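Local coordinates for MAU2 chromatid cohesion factor homolog (Saccharomyces cerevisiae, PDB 4XDN), which forms a complex with SCC2 that is required for the association of cohesin with chromosomes, and so takes part in sister chromatid cohesion, at residues M91-L94 and L95-T99; L104-L107 and Y108-L112; K113-L116 and Q117-S121; M143-K147 and F148-I152. All coordinates share one frame; numbering follows the deposited sequence.

Contact 1: residues M91-L94 and L95-T99; sequences MVEL and LIQET
V92 and I96, one helical turn apart, make the tightest apolar contact of this stretch: CG1 of V92 lies 3.5 Å from CD1 of I96, closer than methyl groups usually come. The valine holds CG1 anti to its own N (chi1 164°), beside the carbonyl carbon, and this is the branch that meets I96. A second apolar pair joins M91 to L95. There the extended M91 chain brings CE to 3.9 Å from CD1 of L95, and it also packs on Y108 of helix 102-119.

Backbone hydrogen bonds follow the i to i+4 pattern, from L95 N to M91 O (3.1 Å), I96 N to V92 O (2.9 Å), Q97 N to E93 O and E98 N to L94 O. M91 O additionally accepts from L94 N, which gives it two donors.

The polar side chains work differently. E93 bends at chi2 and sets OE1 3.2 Å from NE2 of Q97, but the angle is too poor for a hydrogen bond, and the carboxylate instead forms a salt bridge with a basic side chain of the other protein's chain. E98 turns its carboxylate to Y59 and S368.

The contact is typical of the last turns of a buried helix in a mostly helical array, wedged between helices 53-76, 102-119 and 126-144, with its C-terminal end meeting the partner protein.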
loop_
_atom_site.group_PDB
_atom_site.type_symbol
_atom_site.label_atom_id
_atom_site.label_comp_id
_atom_site.label_asym_id
_atom_site.label_seq_id
_atom_site.Cartn_x
_atom_site.Cartn_y
_atom_site.Cartn_z
ATOM N N MET A 91 -17.764 19.269 -19.637
ATOM C CA MET A 91 -16.884 20.395 -19.355
ATOM C C MET A 91 -16.225 20.269 -17.987
ATOM O O MET A 91 -15.006 20.381 -17.865
ATOM C CB MET A 91 -17.661 21.707 -19.426
ATOM C CG MET A 91 -16.887 22.903 -18.898
ATOM S SD MET A 91 -17.804 24.444 -18.974
ATOM C CE MET A 91 -16.760 25.436 -17.917
ATOM N N VAL A 92 -17.042 20.058 -16.959
ATOM C CA VAL A 92 -16.558 19.982 -15.587
ATOM C C VAL A 92 -15.616 18.796 -15.419
ATOM O O VAL A 92 -14.677 18.851 -14.627
ATOM C CB VAL A 92 -17.732 19.874 -14.586
ATOM C CG1 VAL A 92 -17.255 19.397 -13.218
ATOM C CG2 VAL A 92 -18.432 21.214 -14.459
ATOM N N GLU A 93 -15.874 17.728 -16.164
ATOM C CA GLU A 93 -15.003 16.560 -16.159
ATOM C C GLU A 93 -13.572 16.979 -16.493
ATOM O O GLU A 93 -12.612 16.460 -15.923
ATOM C CB GLU A 93 -15.502 15.516 -17.161
ATOM C CG GLU A 93 -14.786 14.178 -17.094
ATOM C CD GLU A 93 -15.301 13.286 -15.981
ATOM O OE1 GLU A 93 -14.882 12.111 -15.934
ATOM O OE2 GLU A 93 -16.123 13.749 -15.158
ATOM N N LEU A 94 -13.442 17.933 -17.410
ATOM C CA LEU A 94 -12.132 18.422 -17.827
ATOM C C LEU A 94 -11.536 19.364 -16.787
ATOM O O LEU A 94 -10.331 19.339 -16.542
ATOM C CB LEU A 94 -12.223 19.132 -19.180
ATOM C CG LEU A 94 -12.755 18.302 -20.350
ATOM C CD1 LEU A 94 -12.689 19.108 -21.642
ATOM C CD2 LEU A 94 -11.997 16.992 -20.503
ATOM N N LEU A 95 -12.375 20.196 -16.180
ATOM C CA LEU A 95 -11.910 21.091 -15.128
ATOM C C LEU A 95 -11.319 20.283 -13.977
ATOM O O LEU A 95 -10.303 20.653 -13.393
ATOM C CB LEU A 95 -13.053 21.972 -14.618
ATOM C CG LEU A 95 -13.626 23.000 -15.594
ATOM C CD1 LEU A 95 -14.825 23.693 -14.974
ATOM C CD2 LEU A 95 -12.573 24.023 -15.998
ATOM N N ILE A 96 -11.967 19.166 -13.673
ATOM C CA ILE A 96 -11.572 18.319 -12.559
ATOM C C ILE A 96 -10.287 17.547 -12.865
ATOM O O ILE A 96 -9.429 17.391 -11.994
ATOM C CB ILE A 96 -12.711 17.334 -12.204
ATOM C CG1 ILE A 96 -13.899 18.109 -11.629
ATOM C CG2 ILE A 96 -12.245 16.289 -11.198
ATOM C CD1 ILE A 96 -15.154 17.280 -11.434
ATOM N N GLN A 97 -10.152 17.075 -14.100
ATOM C CA GLN A 97 -9.043 16.197 -14.465
ATOM C C GLN A 97 -7.837 16.930 -15.054
ATOM O O GLN A 97 -6.726 16.402 -15.035
ATOM C CB GLN A 97 -9.521 15.140 -15.461
ATOM C CG GLN A 97 -10.520 14.149 -14.881
ATOM C CD GLN A 97 -10.862 13.037 -15.853
ATOM O OE1 GLN A 97 -10.321 12.973 -16.957
ATOM N NE2 GLN A 97 -11.765 12.151 -15.446
ATOM N N GLU A 98 -8.051 18.139 -15.567
ATOM C CA GLU A 98 -7.006 18.851 -16.305
ATOM C C GLU A 98 -6.516 20.119 -15.604
ATOM O O GLU A 98 -5.430 20.608 -15.911
ATOM C CB GLU A 98 -7.511 19.206 -17.709
ATOM C CG GLU A 98 -8.150 18.038 -18.457
ATOM C CD GLU A 98 -7.191 16.877 -18.676
ATOM O OE1 GLU A 98 -5.964 17.111 -18.724
ATOM O OE2 GLU A 98 -7.666 15.729 -18.800
ATOM N N THR A 99 -7.307 20.635 -14.663
ATOM C CA THR A 99 -7.031 21.932 -14.042
ATOM C C THR A 99 -7.064 21.891 -12.515
ATOM O O THR A 99 -7.342 20.853 -11.915
ATOM C CB THR A 99 -8.053 22.997 -14.503
ATOM O OG1 THR A 99 -9.340 22.711 -13.941
ATOM C CG2 THR A 99 -8.167 23.026 -16.022
#

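Contact 2: residues L104-L107 and Y108-L112; sequences LAEL and YISSL
L104 and Y108 lie side by side and point the same way, and they form the tight part of this helical turn. CD1 of L104 approaches CE2 of Y108 to 3.4 Å. The CG atom of L104 is almost as near to the same ring carbon. L104 carries its CG anti to the backbone N (chi1 177°), while Y108 sends its ring back beside its own N (chi1 -80°), which brings the two branches together along the helix surface. The ring edge also faces A105 CA, and CD2 of Y108 comes to 3.1 Å from O of L104, the carbonyl that accepts the Y108 N-H.

Towards solvent the contact becomes polar, and its open side is marked by the exposed L107 and S111. Here S110 and S111 fold their hydroxyls back onto the preceding turn. OG of S110 donates to O of E106 at 2.8 Å and OG of S111 to O of L107 at 2.9 Å. Each carbonyl thus takes two donors from one serine, the N-H and the hydroxyl reaching it from opposite faces of its plane. The E106 carboxylate is held in a salt bridge with R144.

Within the fold, helix 102-119 turns the Y108 and I109 side towards helix 81-98. I109 further packs on C132, L135 and L136 of helix 126-144, and L104 touches the backbone of the other protein's chain.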
loop_
_atom_site.group_PDB
_atom_site.type_symbol
_atom_site.label_atom_id
_atom_site.label_comp_id
_atom_site.label_asym_id
_atom_site.label_seq_id
_atom_site.Cartn_x
_atom_site.Cartn_y
_atom_site.Cartn_z
ATOM N N LEU A 104 -14.460 26.743 -9.525
ATOM C CA LEU A 104 -15.191 27.018 -10.757
ATOM C C LEU A 104 -16.071 25.835 -11.131
ATOM O O LEU A 104 -17.241 26.000 -11.481
ATOM C CB LEU A 104 -14.219 27.331 -11.896
ATOM C CG LEU A 104 -14.825 27.570 -13.279
ATOM C CD1 LEU A 104 -15.723 28.796 -13.273
ATOM C CD2 LEU A 104 -13.719 27.715 -14.312
ATOM N N ALA A 105 -15.494 24.641 -11.064
ATOM C CA ALA A 105 -16.230 23.419 -11.349
ATOM C C ALA A 105 -17.429 23.300 -10.416
ATOM O O ALA A 105 -18.532 22.971 -10.846
ATOM C CB ALA A 105 -15.324 22.213 -11.206
ATOM N N GLU A 106 -17.198 23.586 -9.140
ATOM C CA GLU A 106 -18.233 23.465 -8.124
ATOM C C GLU A 106 -19.384 24.436 -8.378
ATOM O O GLU A 106 -20.543 24.106 -8.132
ATOM C CB GLU A 106 -17.637 23.706 -6.735
ATOM C CG GLU A 106 -18.597 23.425 -5.592
ATOM C CD GLU A 106 -17.918 23.466 -4.236
ATOM O OE1 GLU A 106 -16.776 23.961 -4.154
ATOM O OE2 GLU A 106 -18.527 22.998 -3.251
ATOM N N LEU A 107 -19.064 25.628 -8.872
ATOM C CA LEU A 107 -20.087 26.623 -9.177
ATOM C C LEU A 107 -20.976 26.164 -10.324
ATOM O O LEU A 107 -22.188 26.377 -10.302
ATOM C CB LEU A 107 -19.450 27.971 -9.524
ATOM C CG LEU A 107 -18.937 28.828 -8.361
ATOM C CD1 LEU A 107 -18.272 30.087 -8.893
ATOM C CD2 LEU A 107 -20.059 29.193 -7.395
ATOM N N TYR A 108 -20.372 25.533 -11.325
ATOM C CA TYR A 108 -21.122 25.038 -12.469
ATOM C C TYR A 108 -22.083 23.927 -12.060
ATOM O O TYR A 108 -23.245 23.922 -12.468
ATOM C CB TYR A 108 -20.176 24.535 -13.559
ATOM C CG TYR A 108 -19.587 25.638 -14.412
ATOM C CD1 TYR A 108 -20.401 26.448 -15.194
ATOM C CD2 TYR A 108 -18.217 25.861 -14.444
ATOM C CE1 TYR A 108 -19.871 27.453 -15.976
ATOM C CE2 TYR A 108 -17.678 26.864 -15.223
ATOM C CZ TYR A 108 -18.509 27.656 -15.987
ATOM O OH TYR A 108 -17.971 28.651 -16.764
ATOM N N ILE A 109 -21.598 22.990 -11.252
ATOM C CA ILE A 109 -22.418 21.866 -10.817
ATOM C C ILE A 109 -23.519 22.336 -9.868
ATOM O O ILE A 109 -24.660 21.890 -9.971
ATOM C CB ILE A 109 -21.570 20.780 -10.125
ATOM C CG1 ILE A 109 -20.478 20.273 -11.072
ATOM C CG2 ILE A 109 -22.445 19.614 -9.666
ATOM C CD1 ILE A 109 -20.998 19.661 -12.367
ATOM N N SER A 110 -23.173 23.233 -8.951
ATOM C CA SER A 110 -24.151 23.785 -8.021
ATOM C C SER A 110 -25.256 24.514 -8.776
ATOM O O SER A 110 -26.436 24.365 -8.461
ATOM C CB SER A 110 -23.481 24.737 -7.031
ATOM O OG SER A 110 -22.579 24.038 -6.195
ATOM N N SER A 111 -24.862 25.298 -9.774
ATOM C CA SER A 111 -25.816 26.002 -10.621
ATOM C C SER A 111 -26.700 25.013 -11.363
ATOM O O SER A 111 -27.918 25.174 -11.412
ATOM C CB SER A 111 -25.093 26.905 -11.621
ATOM O OG SER A 111 -24.466 27.992 -10.966
ATOM N N LEU A 112 -26.080 23.990 -11.940
ATOM C CA LEU A 112 -26.816 22.967 -12.673
ATOM C C LEU A 112 -27.826 22.273 -11.766
ATOM O O LEU A 112 -28.979 22.077 -12.146
ATOM C CB LEU A 112 -25.855 21.940 -13.271
ATOM C CG LEU A 112 -26.490 20.825 -14.104
ATOM C CD1 LEU A 112 -27.181 21.392 -15.338
ATOM C CD2 LEU A 112 -25.440 19.804 -14.502
#

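Contact 3: residues K113-L116 and Q117-S121; sequences KERL and QTHQS. With SO4 (sulfate ion), chain D.
The closing turns of helix 102-119 form a surface-exposed C-terminal helix end in which side chains take up main-chain carbonyls and an arginine holds a sulfate ion, probably from the crystallisation liquor. H119 and R115 stand at its centre. The histidine ring, with CG beside its own backbone N (chi1 -62°), turns back along the helix and donates from ND1 to O of R115 at 3.0 Å. This N-H...O angle is nearly straight at 168°, and the acceptor lies in the ring plane.

R115 extends from CG to NE and meets the sulfate at the guanidinium edge. NE donates to sulfate O1 at 2.7 Å and NH2 to O2 at 3.3 Å, a two-point contact with the anion. D84 and the L79 carbonyl share in orienting the guanidinium. The H119 ring presents its own edge to the same ion, CE1 lying 3.2 Å from sulfate O3.

T118 adds a hydroxyl bond from OG1 to O of E114 at 3.0 Å, while its N-H makes only weak bonds, to O of E114 and O of R115. H119 N likewise bonds three residues back, to O of L116 at 3.0 Å, from above the carbonyl plane, as the regular i to i+4 bonding gives way. K113 and Q117 cross at the surface, CE of the lysine 3.8 Å from NE2 of the glutamine.

K113 is also tied to E133 of helix 126-144. L116 is buried between S85 of helix 81-98 and E128, I129 and C132 of helix 126-144.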
loop_
_atom_site.group_PDB
_atom_site.type_symbol
_atom_site.label_atom_id
_atom_site.label_comp_id
_atom_site.label_asym_id
_atom_site.label_seq_id
_atom_site.Cartn_x
_atom_site.Cartn_y
_atom_site.Cartn_z
ATOM N N LYS A 113 -27.380 21.912 -10.567
ATOM C CA LYS A 113 -28.225 21.232 -9.596
ATOM C C LYS A 113 -29.500 22.022 -9.310
ATOM O O LYS A 113 -30.601 21.474 -9.362
ATOM C CB LYS A 113 -27.450 20.999 -8.296
ATOM C CG LYS A 113 -28.280 20.405 -7.165
ATOM C CD LYS A 113 -27.470 20.282 -5.885
ATOM C CE LYS A 113 -28.370 20.035 -4.682
ATOM N NZ LYS A 113 -27.592 19.888 -3.423
ATOM N N GLU A 114 -29.344 23.308 -9.013
ATOM C CA GLU A 114 -30.484 24.159 -8.692
ATOM C C GLU A 114 -31.442 24.292 -9.875
ATOM O O GLU A 114 -32.655 24.371 -9.690
ATOM C CB GLU A 114 -30.009 25.542 -8.244
ATOM C CG GLU A 114 -31.142 26.541 -8.035
ATOM C CD GLU A 114 -30.683 27.826 -7.372
ATOM O OE1 GLU A 114 -29.464 27.980 -7.143
ATOM O OE2 GLU A 114 -31.543 28.683 -7.079
ATOM N N ARG A 115 -30.900 24.313 -11.090
ATOM C CA ARG A 115 -31.737 24.416 -12.276
ATOM C C ARG A 115 -32.525 23.127 -12.480
ATOM O O ARG A 115 -33.709 23.162 -12.806
ATOM C CB ARG A 115 -30.902 24.720 -13.521
ATOM C CG ARG A 115 -31.737 25.230 -14.683
ATOM C CD ARG A 115 -31.046 25.069 -16.025
ATOM N NE ARG A 115 -31.939 25.437 -17.123
ATOM C CZ ARG A 115 -31.706 25.179 -18.406
ATOM N NH1 ARG A 115 -30.600 24.544 -18.775
ATOM N NH2 ARG A 115 -32.583 25.554 -19.326
ATOM N N LEU A 116 -31.861 21.991 -12.287
ATOM C CA LEU A 116 -32.513 20.693 -12.426
ATOM C C LEU A 116 -33.666 20.542 -11.437
ATOM O O LEU A 116 -34.723 20.015 -11.778
ATOM C CB LEU A 116 -31.507 19.559 -12.221
ATOM C CG LEU A 116 -30.422 19.405 -13.288
ATOM C CD1 LEU A 116 -29.399 18.364 -12.855
ATOM C CD2 LEU A 116 -31.027 19.030 -14.625
ATOM N N GLN A 117 -33.453 21.010 -10.213
ATOM C CA GLN A 117 -34.468 20.912 -9.172
ATOM C C GLN A 117 -35.719 21.706 -9.547
ATOM O O GLN A 117 -36.827 21.356 -9.147
ATOM C CB GLN A 117 -33.902 21.397 -7.833
ATOM C CG GLN A 117 -32.877 20.441 -7.227
ATOM C CD GLN A 117 -32.201 20.998 -5.983
ATOM O OE1 GLN A 117 -31.750 22.145 -5.964
ATOM N NE2 GLN A 117 -32.125 20.182 -4.938
ATOM N N THR A 118 -35.541 22.762 -10.332
ATOM C CA THR A 118 -36.661 23.591 -10.771
ATOM C C THR A 118 -37.574 22.844 -11.747
ATOM O O THR A 118 -38.771 23.124 -11.824
ATOM C CB THR A 118 -36.160 24.891 -11.438
ATOM O OG1 THR A 118 -35.294 25.588 -10.535
ATOM C CG2 THR A 118 -37.325 25.803 -11.816
ATOM N N HIS A 119 -37.006 21.893 -12.488
ATOM C CA HIS A 119 -37.754 21.149 -13.503
ATOM C C HIS A 119 -38.036 19.707 -13.090
ATOM O O HIS A 119 -38.727 18.979 -13.801
ATOM C CB HIS A 119 -36.987 21.152 -14.827
ATOM C CG HIS A 119 -36.783 22.517 -15.406
ATOM N ND1 HIS A 119 -35.837 23.395 -14.928
ATOM C CD2 HIS A 119 -37.411 23.155 -16.423
ATOM C CE1 HIS A 119 -35.887 24.516 -15.628
ATOM N NE2 HIS A 119 -36.833 24.395 -16.540
ATOM N N GLN A 120 -37.503 19.303 -11.941
ATOM C CA GLN A 120 -37.548 17.907 -11.512
ATOM C C GLN A 120 -38.972 17.352 -11.428
ATOM O O GLN A 120 -39.191 16.153 -11.612
ATOM C CB GLN A 120 -36.857 17.760 -10.154
ATOM C CG GLN A 120 -36.633 16.320 -9.718
ATOM C CD GLN A 120 -35.867 16.219 -8.413
ATOM O OE1 GLN A 120 -35.355 17.215 -7.902
ATOM N NE2 GLN A 120 -35.787 15.012 -7.864
ATOM N N SER A 121 -39.937 18.225 -11.160
ATOM C CA SER A 121 -41.320 17.796 -10.970
ATOM C C SER A 121 -41.932 17.243 -12.256
ATOM O O SER A 121 -42.611 16.217 -12.232
ATOM C CB SER A 121 -42.174 18.957 -10.455
ATOM O OG SER A 121 -42.381 19.929 -11.466
HETATM S S SO4 D . -34.932 27.719 -16.850
HETATM O O1 SO4 D . -33.798 27.084 -16.184
HETATM O O2 SO4 D . -35.251 26.988 -18.072
HETATM O O3 SO4 D . -36.089 27.707 -15.959
HETATM O O4 SO4 D . -34.590 29.100 -17.180
#

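Contact 4: residues M143-K147 and F148-I152; sequences MRDSK and FHYKI
Helix 126-144 ends at R144; D145, with positive phi (55°), leaves the helical path, and S146 then occupies the N-cap position of helix 147-165. The new helix starts with bonds from Y150 N to S146 O (2.9 Å) and from K151 N to K147 O. Across this turn R144, the last residue of one helix, meets H149 in the first turn of the next.

The guanidinium of R144 lies flat on the imidazole, their planes 22° apart and centres 4.3 Å apart, with NE over the middle of the ring. R144 CD adds a CH-pi contact to the same face, 3.8 Å from the centroid of the H149 ring. CD2 of F148 covers the opposite face, so the histidine is sandwiched. At the ring edge, OG of S146 makes a weak hydrogen bond to ND1 of H149 and another hydrogen bond to a water.

Elsewhere in the turn the Y150 hydroxyl donates at 2.9 Å to OD1 of D145, which accepts through the lone pair pointing away from its second oxygen. K147 and K151 run side by side, their NZ atoms 4.4 Å apart.

R144 is also salt-bridged to D103, an acid that probably helps to balance its charge beside the imidazole. The stack thus joins the two helices directly and the D145–Y150 bond ties the linker to helix 147-165, whereas the neighbouring lysines may repel each other mildly at the surface.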
loop_
_atom_site.group_PDB
_atom_site.type_symbol
_atom_site.label_atom_id
_atom_site.label_comp_id
_atom_site.label_asym_id
_atom_site.label_seq_id
_atom_site.Cartn_x
_atom_site.Cartn_y
_atom_site.Cartn_z
ATOM N N MET A 143 -10.232 15.157 -5.663
ATOM C CA MET A 143 -9.239 15.861 -6.468
ATOM C C MET A 143 -8.640 17.022 -5.686
ATOM O O MET A 143 -7.435 17.267 -5.753
ATOM C CB MET A 143 -9.854 16.375 -7.771
ATOM C CG MET A 143 -9.795 15.396 -8.939
ATOM S SD MET A 143 -8.152 14.790 -9.369
ATOM C CE MET A 143 -7.149 16.243 -9.094
ATOM N N ARG A 144 -9.488 17.740 -4.956
ATOM C CA ARG A 144 -9.030 18.792 -4.055
ATOM C C ARG A 144 -7.998 18.245 -3.077
ATOM O O ARG A 144 -6.932 18.828 -2.889
ATOM C CB ARG A 144 -10.203 19.389 -3.274
ATOM C CG ARG A 144 -11.034 20.410 -4.030
ATOM C CD ARG A 144 -12.145 20.939 -3.137
ATOM N NE ARG A 144 -12.503 22.326 -3.441
ATOM C CZ ARG A 144 -13.585 22.707 -4.117
ATOM N NH1 ARG A 144 -14.453 21.815 -4.580
ATOM N NH2 ARG A 144 -13.804 23.997 -4.328
ATOM N N ASP A 145 -8.338 17.115 -2.465
ATOM C CA ASP A 145 -7.510 16.494 -1.438
ATOM C C ASP A 145 -7.205 17.483 -0.314
ATOM O O ASP A 145 -6.063 17.607 0.129
ATOM C CB ASP A 145 -6.216 15.954 -2.052
ATOM C CG ASP A 145 -5.589 14.856 -1.217
ATOM O OD1 ASP A 145 -6.337 14.056 -0.614
ATOM O OD2 ASP A 145 -4.343 14.788 -1.168
ATOM N N SER A 146 -8.245 18.179 0.135
ATOM C CA SER A 146 -8.139 19.171 1.199
ATOM C C SER A 146 -8.983 18.752 2.398
ATOM O O SER A 146 -10.150 18.395 2.244
ATOM C CB SER A 146 -8.584 20.546 0.693
ATOM O OG SER A 146 -8.684 21.479 1.756
ATOM N N LYS A 147 -8.392 18.796 3.588
ATOM C CA LYS A 147 -9.088 18.372 4.800
ATOM C C LYS A 147 -10.332 19.218 5.044
ATOM O O LYS A 147 -11.387 18.697 5.404
ATOM C CB LYS A 147 -8.160 18.450 6.015
ATOM C CG LYS A 147 -8.862 18.144 7.332
ATOM C CD LYS A 147 -7.883 17.837 8.455
ATOM C CE LYS A 147 -7.005 19.032 8.787
ATOM N NZ LYS A 147 -6.756 19.143 10.253
ATOM N N PHE A 148 -10.196 20.525 4.840
ATOM C CA PHE A 148 -11.300 21.460 5.025
ATOM C C PHE A 148 -12.508 21.087 4.171
ATOM O O PHE A 148 -13.638 21.063 4.657
ATOM C CB PHE A 148 -10.841 22.881 4.688
ATOM C CG PHE A 148 -11.929 23.910 4.784
ATOM C CD1 PHE A 148 -12.300 24.435 6.011
ATOM C CD2 PHE A 148 -12.572 24.364 3.644
ATOM C CE1 PHE A 148 -13.299 25.388 6.100
ATOM C CE2 PHE A 148 -13.572 25.316 3.726
ATOM C CZ PHE A 148 -13.935 25.828 4.955
ATOM N N HIS A 149 -12.263 20.789 2.899
ATOM C CA HIS A 149 -13.337 20.459 1.971
ATOM C C HIS A 149 -13.840 19.031 2.164
ATOM O O HIS A 149 -14.983 18.721 1.833
ATOM C CB HIS A 149 -12.867 20.667 0.529
ATOM C CG HIS A 149 -12.643 22.104 0.174
ATOM N ND1 HIS A 149 -11.408 22.711 0.269
ATOM C CD2 HIS A 149 -13.498 23.059 -0.262
ATOM C CE1 HIS A 149 -11.513 23.975 -0.100
ATOM N NE2 HIS A 149 -12.770 24.211 -0.426
ATOM N N TYR A 150 -12.987 18.163 2.700
ATOM C CA TYR A 150 -13.402 16.803 3.026
ATOM C C TYR A 150 -14.453 16.813 4.132
ATOM O O TYR A 150 -15.393 16.018 4.111
ATOM C CB TYR A 150 -12.203 15.956 3.462
ATOM C CG TYR A 150 -11.403 15.337 2.333
ATOM C CD1 TYR A 150 -12.029 14.750 1.241
ATOM C CD2 TYR A 150 -10.015 15.327 2.373
ATOM C CE1 TYR A 150 -11.295 14.180 0.215
ATOM C CE2 TYR A 150 -9.274 14.759 1.357
ATOM C CZ TYR A 150 -9.917 14.187 0.280
ATOM O OH TYR A 150 -9.176 13.621 -0.731
ATOM N N LYS A 151 -14.291 17.714 5.095
ATOM C CA LYS A 151 -15.229 17.819 6.211
ATOM C C LYS A 151 -16.582 18.347 5.740
ATOM O O LYS A 151 -17.629 17.877 6.182
ATOM C CB LYS A 151 -14.660 18.723 7.307
ATOM C CG LYS A 151 -13.464 18.124 8.030
ATOM C CD LYS A 151 -12.894 19.075 9.067
ATOM C CE LYS A 151 -11.708 18.455 9.792
ATOM N NZ LYS A 151 -11.106 19.385 10.790
ATOM N N ILE A 152 -16.552 19.325 4.842
ATOM C CA ILE A 152 -17.773 19.861 4.254
ATOM C C ILE A 152 -18.484 18.767 3.468
ATOM O O ILE A 152 -19.698 18.592 3.585
ATOM C CB ILE A 152 -17.475 21.065 3.335
ATOM C CG1 ILE A 152 -16.931 22.234 4.163
ATOM C CG2 ILE A 152 -18.730 21.500 2.574
ATOM C CD1 ILE A 152 -16.399 23.389 3.339
HETATM O O HOH W 1 -7.156 21.717 4.232
#

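Contacts 1 to 3 belong to the consecutive helices 81-98 and 102-119, and contact 4 is the turn between helices 126-144 and 147-165. Contact 1 is buried, contact 2 partly so, and contacts 3 and 4 lie at the surface. Apolar packing accordingly dominates contact 1 and one side of contact 2, while contact 3 relies on side-chain bonds to carbonyls and an anion, and contact 4 on stacking and polar bonds around an N-cap serine. Contacts 1 and 2 touch through several apolar pairs. Contact 4 reaches contact 1 through M143 and I96, and contact 2 through a salt bridge. Contact 3 merely continues the helix of contact 2, with centres about 14 Å apart.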